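Local structure of beta-galactosidase/beta-glucuronidase (Faecalibacterium prausnitzii L2-6, 6MVF) at residues A100-K103 against V108-T111; T110-E113 against I118-A121. The protein binds flavin mononucleotide and is a family 2 glycoside hydrolase, probably cleaving beta-glucuronides. All blocks are in the same frame, centred on the assembly; numbering follows the deposited sequence.

Overall arrangement
Interactions 1 and 2 follow one another along the chain and share Thr-110 and Thr-111; their centres lie about 7 Å apart. Interaction 1 is the hairpin pairing of strands 99-104 and 107-113 within one sheet. Interaction 2 carries strand 107-113 across to strand 119-122 of the facing sheet. Phe-119 connects them physically, its CZ 3.8 Å from CB of Ala-100 and its CE2 4.0 Å from CG2 of Val-102. The hairpin lies away from the FMN site. On strand 119-122, however, the side chain of Arg-120, its guanidinium salt-bridged to Glu-92, is about 7 Å from the bound FMN and from the side chains of the FMN-binding residues Asp-174 and Tyr-177.

Interaction 1 of 2, residues A100-K103 against V108-T111; sequences ATVK and VATT
Val-102 pairs with both Ala-109 and Thr-110 in a classic beta bulge, set in the antiparallel hairpin of strands 99-104 and 107-113 in the sugar-binding domain. The short strand axes approach to 4.5 Å, and the register shifts by one residue between Val-102 and Lys-103.

Backbone hydrogen bonds define the bulge. Val-102 N donates to Thr-110 O over 2.8 Å, almost straight at the hydrogen (178°). The carbonyl of Val-102 receives two N-H groups: Ala-109 N at 2.6 Å, tilted from the carbonyl plane, and Thr-110 N in a weak bond of 3.5 Å. One oxygen therefore answers two consecutive residues. Three CA-H...O contacts accompany these bonds: Thr-101 CA to Thr-110 O, Thr-111 CA to Ala-100 O and, at the bulge itself, Val-108 CA to Val-102 O.

Side-chain packing falls on two faces. Val-102 and Thr-110 lie side by side with their CG2 methyls 4.0 Å apart, on the face where Phe-119 and Ala-121 of strand 119-122 also pack. On the other face Thr-101 and Thr-111 point the same way as a non-hydrogen-bonded pair. A chi1 of 58° sets Thr-111 OG1 between backbone N and carbonyl carbon and turns CG2 anti to that carbon, 3.8 Å from Thr-101 CG2 and nearer still to Thr-101 OG1. Cutting Thr-101 back to an alanine, losing OG1 and the CG2 contact to Val-108 CG1, would probably leave the Thr-111 methyl only CB beside it among the paired side chains.

Lys-103 pairs with Val-108 on the same face as the threonines. Its ammonium NZ forms a salt bridge with Glu-137 of the adjoining strand 131-139, while its aliphatic chain runs past Val-108: CG lies 3.8 Å from Val-108 CA, and CE meets Val-108 CG2 at 4.0 Å.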
# COMPACT_ATOMS: atom_id res chain seq x y z
N ALA A 100 17.04 -30.65 15.67
CA ALA A 100 15.66 -30.37 16.05
C ALA A 100 14.84 -31.65 16.22
O ALA A 100 15.10 -32.67 15.59
CB ALA A 100 14.96 -29.47 15.03
N THR A 101 13.83 -31.55 17.09
CA THR A 101 12.80 -32.57 17.26
C THR A 101 11.45 -31.88 17.31
O THR A 101 11.27 -30.92 18.06
CB THR A 101 13.00 -33.38 18.56
OG1 THR A 101 14.26 -34.08 18.50
CG2 THR A 101 11.89 -34.40 18.71
N VAL A 102 10.49 -32.36 16.51
CA VAL A 102 9.16 -31.78 16.45
C VAL A 102 8.18 -32.74 17.11
O VAL A 102 8.13 -33.93 16.77
CB VAL A 102 8.73 -31.46 15.00
CG1 VAL A 102 7.36 -30.77 14.97
CG2 VAL A 102 9.76 -30.56 14.32
N LYS A 103 7.39 -32.23 18.05
CA LYS A 103 6.33 -33.01 18.69
C LYS A 103 4.99 -32.30 18.51
O LYS A 103 4.89 -31.08 18.71
CB LYS A 103 6.59 -33.20 20.19
CG LYS A 103 7.60 -34.25 20.55
CD LYS A 103 7.94 -34.13 22.02
CE LYS A 103 9.08 -35.05 22.42
NZ LYS A 103 10.03 -34.37 23.34
N VAL A 108 6.42 -37.53 18.97
CA VAL A 108 7.43 -37.09 18.01
C VAL A 108 6.87 -37.20 16.60
O VAL A 108 6.37 -38.25 16.19
CB VAL A 108 8.72 -37.91 18.13
CG1 VAL A 108 9.73 -37.46 17.10
CG2 VAL A 108 9.34 -37.77 19.51
N ALA A 109 6.92 -36.09 15.86
CA ALA A 109 6.55 -36.09 14.44
C ALA A 109 7.75 -36.25 13.52
O ALA A 109 7.61 -36.88 12.47
CB ALA A 109 5.81 -34.79 14.09
N THR A 110 8.91 -35.73 13.89
CA THR A 110 10.13 -35.86 13.10
C THR A 110 11.30 -35.29 13.89
O THR A 110 11.12 -34.54 14.85
CB THR A 110 10.00 -35.17 11.73
OG1 THR A 110 10.99 -35.68 10.84
CG2 THR A 110 10.15 -33.64 11.84
N THR A 111 12.52 -35.66 13.46
CA THR A 111 13.76 -35.06 13.93
C THR A 111 14.62 -34.66 12.73
O THR A 111 14.49 -35.22 11.63
CB THR A 111 14.59 -35.99 14.81
OG1 THR A 111 14.89 -37.18 14.08
CG2 THR A 111 13.86 -36.32 16.09

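Interaction 2 of 2, residues T110-E113 against I118-A121; sequences TTHE and IFRA
Thr-110 meets Ala-121 through its methyl, CG2 to CB at 3.6 Å. The same CG2 reaches the edge of the Phe-119 ring, near its plane, 4.2 Å from CD2, so one methyl touches both the alanine and the phenyl edge.

Two residues on, His-112 carries the main contact. Its CB sits over the centre of the Phe-119 ring, 3.5 Å from the centroid and close to the ring normal: a CH-pi contact. CG anti to the backbone N (chi1 -176°) swings the imidazole out alongside the phenyl face as an offset stack, with planes 9° apart and centroids separated by 4.1 Å; its CG lies almost directly above Phe-119 CD1, with ND1 displaced to the side. Its NE2 is hydrogen-bonded to Glu-380 of helix 368-385, which ties the stacked ring to the TIM-barrel domain.

No hydrogen bond crosses the contact. The short strand axes run antiparallel but stand 7.8 Å apart, too far for backbone pairing, and Phe-119 and Ala-121 bond instead to Val-93 and Val-91 of strand 88-93. Side chains meeting between two separately bonded sheets are the packing of a beta sandwich, consistent with the jelly-roll sugar-binding domain of family 2 glycoside hydrolases.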
# COMPACT_ATOMS: atom_id res chain seq x y z
N THR A 110 8.91 -35.73 13.89
CA THR A 110 10.13 -35.86 13.10
C THR A 110 11.30 -35.29 13.89
O THR A 110 11.12 -34.54 14.85
CB THR A 110 10.00 -35.17 11.73
OG1 THR A 110 10.99 -35.68 10.84
CG2 THR A 110 10.15 -33.64 11.84
N THR A 111 12.52 -35.66 13.46
CA THR A 111 13.76 -35.06 13.93
C THR A 111 14.62 -34.66 12.73
O THR A 111 14.49 -35.22 11.63
CB THR A 111 14.59 -35.99 14.81
OG1 THR A 111 14.89 -37.18 14.08
CG2 THR A 111 13.86 -36.32 16.09
N HIS A 112 15.50 -33.70 12.94
CA HIS A 112 16.26 -33.17 11.83
C HIS A 112 17.60 -32.65 12.30
O HIS A 112 17.72 -32.08 13.38
CB HIS A 112 15.51 -32.05 11.12
CG HIS A 112 16.21 -31.53 9.91
ND1 HIS A 112 17.09 -30.48 9.95
CD2 HIS A 112 16.17 -31.93 8.61
CE1 HIS A 112 17.56 -30.24 8.74
NE2 HIS A 112 17.01 -31.11 7.91
N GLU A 113 18.61 -32.82 11.45
CA GLU A 113 19.95 -32.37 11.76
C GLU A 113 20.45 -31.51 10.60
O GLU A 113 20.12 -31.78 9.43
CB GLU A 113 20.85 -33.57 11.99
CG GLU A 113 22.22 -33.24 12.47
CD GLU A 113 23.08 -34.48 12.62
OE1 GLU A 113 24.20 -34.50 12.04
OE2 GLU A 113 22.64 -35.43 13.31
N ILE A 118 15.21 -26.50 4.98
CA ILE A 118 13.81 -26.74 5.28
C ILE A 118 13.61 -28.22 5.57
O ILE A 118 14.20 -29.08 4.91
CB ILE A 118 12.94 -26.27 4.10
CG1 ILE A 118 13.08 -24.77 3.88
CG2 ILE A 118 11.46 -26.62 4.27
CD1 ILE A 118 12.69 -24.33 2.49
N PHE A 119 12.79 -28.52 6.56
CA PHE A 119 12.33 -29.89 6.72
C PHE A 119 10.86 -29.87 7.11
O PHE A 119 10.38 -28.90 7.71
CB PHE A 119 13.19 -30.67 7.72
CG PHE A 119 13.19 -30.08 9.09
CD1 PHE A 119 14.09 -29.08 9.44
CD2 PHE A 119 12.31 -30.54 10.06
CE1 PHE A 119 14.10 -28.55 10.72
CE2 PHE A 119 12.31 -30.01 11.33
CZ PHE A 119 13.19 -29.03 11.67
N ARG A 120 10.14 -30.93 6.70
CA ARG A 120 8.69 -31.01 6.90
C ARG A 120 8.32 -32.32 7.58
O ARG A 120 9.12 -33.27 7.63
CB ARG A 120 7.91 -30.88 5.59
CG ARG A 120 8.30 -29.70 4.77
CD ARG A 120 7.30 -29.44 3.68
NE ARG A 120 7.80 -28.42 2.76
CZ ARG A 120 8.41 -28.69 1.60
NH1 ARG A 120 8.59 -29.95 1.20
NH2 ARG A 120 8.83 -27.68 0.85
N ALA A 121 7.08 -32.37 8.07
CA ALA A 121 6.56 -33.55 8.76
C ALA A 121 5.04 -33.63 8.57
O ALA A 121 4.34 -32.64 8.80
CB ALA A 121 6.91 -33.51 10.25